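Local coordinates for protein beta-galactosidase (PDB 4CU9) that probably binds galactose-containing glycans through a calcium-bearing carbohydrate-binding module of a pneumococcal enzyme that hydrolyses beta-galactosides, at residues V35-L38 with N39-D42; E101-V104 with G105-F108. One frame throughout, in Å; residues are numbered along the deposited sequence.

Contact 1 of 2, residues V35-L38 with N39-D42; sequences VDYL and NDGD. With CA (calcium ion), chain C.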
loop_
_atom_site.group_PDB
_atom_site.type_symbol
_atom_site.label_atom_id
_atom_site.label_comp_id
_atom_site.label_asym_id
_atom_site.label_seq_id
_atom_site.Cartn_x
_atom_site.Cartn_y
_atom_site.Cartn_z
ATOM N N VAL A 35 -8.409 4.170 -1.147
ATOM C CA VAL A 35 -7.460 3.097 -0.861
ATOM C C VAL A 35 -8.062 1.731 -1.238
ATOM O O VAL A 35 -7.360 0.795 -1.587
ATOM C CB VAL A 35 -7.024 3.101 0.600
ATOM C CG1 VAL A 35 -8.139 2.577 1.514
ATOM C CG2 VAL A 35 -5.776 2.287 0.781
ATOM N N ASP A 36 -9.377 1.623 -1.179
ATOM C CA ASP A 36 -10.034 0.380 -1.537
ATOM C C ASP A 36 -9.860 0.044 -3.010
ATOM O O ASP A 36 -10.068 -1.082 -3.384
ATOM C CB ASP A 36 -11.517 0.445 -1.147
ATOM C CG ASP A 36 -11.721 0.275 0.377
ATOM O OD1 ASP A 36 -11.224 -0.721 0.961
ATOM O OD2 ASP A 36 -12.397 1.119 1.012
ATOM N N TYR A 37 -9.453 1.001 -3.846
ATOM C CA TYR A 37 -9.162 0.703 -5.238
ATOM C C TYR A 37 -7.865 -0.088 -5.415
ATOM O O TYR A 37 -7.635 -0.628 -6.498
ATOM C CB TYR A 37 -9.084 1.974 -6.087
ATOM C CG TYR A 37 -10.374 2.749 -6.203
ATOM C CD1 TYR A 37 -11.592 2.106 -6.141
ATOM C CD2 TYR A 37 -10.371 4.130 -6.380
ATOM C CE1 TYR A 37 -12.797 2.801 -6.237
ATOM C CE2 TYR A 37 -11.576 4.836 -6.513
ATOM C CZ TYR A 37 -12.782 4.158 -6.435
ATOM O OH TYR A 37 -14.022 4.802 -6.526
ATOM N N LEU A 38 -7.053 -0.192 -4.354
ATOM C CA LEU A 38 -5.813 -0.952 -4.395
ATOM C C LEU A 38 -5.987 -2.459 -4.585
ATOM O O LEU A 38 -5.114 -3.098 -5.175
ATOM C CB LEU A 38 -5.007 -0.791 -3.121
ATOM C CG LEU A 38 -4.253 0.517 -2.897
ATOM C CD1 LEU A 38 -3.480 0.404 -1.599
ATOM C CD2 LEU A 38 -3.296 0.793 -4.026
ATOM N N ASN A 39 -7.069 -3.022 -4.065
ATOM C CA ASN A 39 -7.272 -4.475 -4.201
ATOM C C ASN A 39 -8.612 -4.894 -4.735
ATOM O O ASN A 39 -9.151 -5.912 -4.307
ATOM C CB ASN A 39 -6.971 -5.188 -2.876
ATOM C CG ASN A 39 -7.965 -4.847 -1.790
ATOM O OD1 ASN A 39 -8.582 -3.803 -1.837
ATOM N ND2 ASN A 39 -8.120 -5.733 -0.802
ATOM N N ASP A 40 -9.139 -4.148 -5.690
ATOM C CA ASP A 40 -10.460 -4.456 -6.245
ATOM C C ASP A 40 -10.381 -5.250 -7.548
ATOM O O ASP A 40 -11.378 -5.483 -8.204
ATOM C CB ASP A 40 -11.265 -3.166 -6.435
ATOM C CG ASP A 40 -10.663 -2.238 -7.434
ATOM O OD1 ASP A 40 -9.573 -2.477 -8.002
ATOM O OD2 ASP A 40 -11.284 -1.219 -7.684
ATOM N N GLY A 41 -9.180 -5.642 -7.959
ATOM C CA GLY A 41 -9.034 -6.351 -9.224
ATOM C C GLY A 41 -9.097 -5.489 -10.467
ATOM O O GLY A 41 -8.794 -5.976 -11.556
ATOM N N ASP A 42 -9.500 -4.217 -10.308
ATOM C CA ASP A 42 -9.725 -3.315 -11.416
ATOM C C ASP A 42 -8.418 -2.584 -11.720
ATOM O O ASP A 42 -7.693 -2.205 -10.812
ATOM C CB ASP A 42 -10.860 -2.331 -11.088
ATOM C CG ASP A 42 -10.902 -1.155 -12.033
ATOM O OD1 ASP A 42 -11.556 -1.262 -13.085
ATOM O OD2 ASP A 42 -10.223 -0.129 -11.757
HETATM CA CA CA C . -7.544 -1.412 -8.599
HETATM O O HOH W 1 -9.846 -3.034 0.513
HETATM O O HOH W 2 -8.516 0.411 -9.640
#
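Tyr37 and Asp40 meet at a calcium ion, in the metal-binding loop of a beta-sandwich carbohydrate-binding module of the galactose-binding-domain type. The tight part is the metal shell. Tyr37 gives its backbone O at 2.2 Å from the calcium, and Asp40 reaches the ion with one carboxylate oxygen, OD1, at 2.4 Å. The metal draws these two oxygens to 3.1 Å of each other, a spacing that its positive charge probably makes tolerable. The backbone O of Asp42 and a water add two more ligands, while Ile177 O and Glu178 OE1, far along the chain, complete the site. Aspartate suits position 40 because its short arm, with CG set between backbone N and carbonyl carbon (chi1 64°), turns OD1 back to the ion; OD2 lies obliquely near Tyr37 CD1 at 3.7 Å and makes a salt bridge with Arg47.

The other side is looser and joined through solvent. Asp36 OD1 and Asn39 OD1, both acceptors, are bridged by a water that donates to each, while Gln18 and Tyr114 hold the Asp36 carboxylate and Asn17 O takes Asn39 ND2. Back at the metal, an Asx turn closes the loop: Asp42 N donates to Asp40 OD1 at 2.9 Å, arriving 59° out of the carboxylate plane.

Contact 2 of 2, residues E101-V104 with G105-F108; sequences ERYV and GPGF
Tyr103 folds its ring against the turn that follows its own strand, and its hydroxyl meets Pro106 while one side of its ring meets Phe108. The side chain leaves CB with CG opposite the backbone N (chi1 -177°), an extended course that carries the ring alongside residues 105 to 108. From CG onward the ring lies beneath Gly105, whose peptide stands steeply over the face and turns its N edge to the ring centre, 3.3 Å above the plane. Glycine suits this place, having no side chain to collide with the tyrosine hydroxyl. CD1, CE1 and CD2 are roughly equidistant from that N, and CE1 also approaches Gly105 CA. Along the ring's CD2-CE2 side, CD2 meets Phe108 CE1 at 3.7 Å and CE2 comes to 3.4 Å from Phe108 CD1. The planes of the Tyr103 and Phe108 rings are inclined by 70°, and the side chains run past each other in opposite directions. CZ passes under Gly105 CA, 3.4 Å away. At the tip, OH donates to Pro106 O at 2.6 Å, in the carbonyl plane and on a lone pair, while that oxygen lies at the edge of the tyrosine ring. The bond anchors the ring's tip, and Gly105 and Phe108 limit its turning. Proline suits position 106 because its ring restricts phi, helping to set the carbonyl toward the hydroxyl; Pro106 CD packs beside Tyr103 OH at 3.4 Å. Strand 97-103, which ends here, pairs antiparallel with strands 132-139 and 160-166; Trp132 meets the Tyr103 ring edge-to-face, and Phe126, from a loop, touches both Tyr103 and Phe108.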
loop_
_atom_site.group_PDB
_atom_site.type_symbol
_atom_site.label_atom_id
_atom_site.label_comp_id
_atom_site.label_asym_id
_atom_site.label_seq_id
_atom_site.Cartn_x
_atom_site.Cartn_y
_atom_site.Cartn_z
ATOM N N GLU A 101 7.666 -4.547 3.340
ATOM C CA GLU A 101 7.661 -4.910 4.732
ATOM C C GLU A 101 6.531 -5.828 5.125
ATOM O O GLU A 101 5.405 -5.762 4.608
ATOM C CB GLU A 101 7.603 -3.661 5.623
ATOM C CG GLU A 101 8.785 -2.738 5.438
ATOM C CD GLU A 101 8.709 -1.450 6.238
ATOM O OE1 GLU A 101 7.595 -0.900 6.390
ATOM O OE2 GLU A 101 9.789 -1.001 6.714
ATOM N N ARG A 102 6.836 -6.686 6.092
ATOM C CA ARG A 102 5.843 -7.583 6.666
ATOM C C ARG A 102 5.535 -7.155 8.093
ATOM O O ARG A 102 6.410 -6.700 8.813
ATOM C CB ARG A 102 6.334 -9.039 6.627
ATOM C CG ARG A 102 7.577 -9.313 7.450
ATOM C CD ARG A 102 8.051 -10.751 7.244
ATOM N NE ARG A 102 9.325 -11.041 7.904
ATOM C CZ ARG A 102 9.454 -11.530 9.132
ATOM N NH1 ARG A 102 8.396 -11.782 9.874
ATOM N NH2 ARG A 102 10.662 -11.782 9.614
ATOM N N TYR A 103 4.280 -7.307 8.505
ATOM C CA TYR A 103 3.878 -6.893 9.829
ATOM C C TYR A 103 4.424 -7.882 10.865
ATOM O O TYR A 103 4.270 -9.074 10.708
ATOM C CB TYR A 103 2.364 -6.764 9.918
ATOM C CG TYR A 103 1.891 -6.272 11.251
ATOM C CD1 TYR A 103 2.119 -4.949 11.633
ATOM C CD2 TYR A 103 1.233 -7.127 12.148
ATOM C CE1 TYR A 103 1.699 -4.503 12.871
ATOM C CE2 TYR A 103 0.830 -6.679 13.396
ATOM C CZ TYR A 103 1.058 -5.365 13.738
ATOM O OH TYR A 103 0.642 -4.877 14.964
ATOM N N VAL A 104 5.061 -7.363 11.904
ATOM C CA VAL A 104 5.604 -8.193 12.983
ATOM C C VAL A 104 5.182 -7.642 14.349
ATOM O O VAL A 104 5.770 -8.012 15.373
ATOM C CB VAL A 104 7.139 -8.250 12.936
ATOM C CG1 VAL A 104 7.663 -8.980 11.692
ATOM C CG2 VAL A 104 7.741 -6.844 13.015
ATOM N N GLY A 105 4.149 -6.786 14.379
ATOM C CA GLY A 105 3.735 -6.189 15.633
ATOM C C GLY A 105 2.710 -7.013 16.394
ATOM O O GLY A 105 2.456 -8.195 16.090
ATOM N N PRO A 106 2.095 -6.396 17.406
ATOM C CA PRO A 106 1.071 -7.117 18.170
ATOM C C PRO A 106 -0.187 -7.420 17.377
ATOM O O PRO A 106 -0.377 -6.910 16.248
ATOM C CB PRO A 106 0.794 -6.173 19.338
ATOM C CG PRO A 106 1.083 -4.810 18.788
ATOM C CD PRO A 106 2.280 -5.020 17.899
ATOM N N GLY A 107 -1.057 -8.251 17.952
ATOM C CA GLY A 107 -2.354 -8.492 17.369
ATOM C C GLY A 107 -3.083 -7.156 17.212
ATOM O O GLY A 107 -2.794 -6.188 17.902
ATOM N N PHE A 108 -3.962 -7.069 16.242
ATOM C CA PHE A 108 -4.598 -5.792 15.862
ATOM C C PHE A 108 -5.936 -6.034 15.218
ATOM O O PHE A 108 -6.281 -7.168 14.874
ATOM C CB PHE A 108 -3.700 -5.036 14.861
ATOM C CG PHE A 108 -3.512 -5.784 13.552
ATOM C CD1 PHE A 108 -2.599 -6.787 13.460
ATOM C CD2 PHE A 108 -4.230 -5.450 12.423
ATOM C CE1 PHE A 108 -2.449 -7.506 12.277
ATOM C CE2 PHE A 108 -4.077 -6.148 11.241
ATOM C CZ PHE A 108 -3.162 -7.158 11.154
#

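Contact 1 and contact 2 belong to the same galactose-binding-like domain but stand apart in it: their centres are 22 Å from each other, and their nearest atoms about 12 Å, so they do not touch. Both are local: contact 1 lies in a loop between two strands, contact 2 where strand 97-103 runs out into the loop before helix 117-120. Each is fastened by a different means. Residues 35-42 are gathered round an ion shared with strand 173-182, whereas residues 101-108 rely on aromatic packing and a hydroxyl-to-carbonyl bond. The calcium ion belongs to contact 1 alone; contact 2 holds none of its five protein ligand residues.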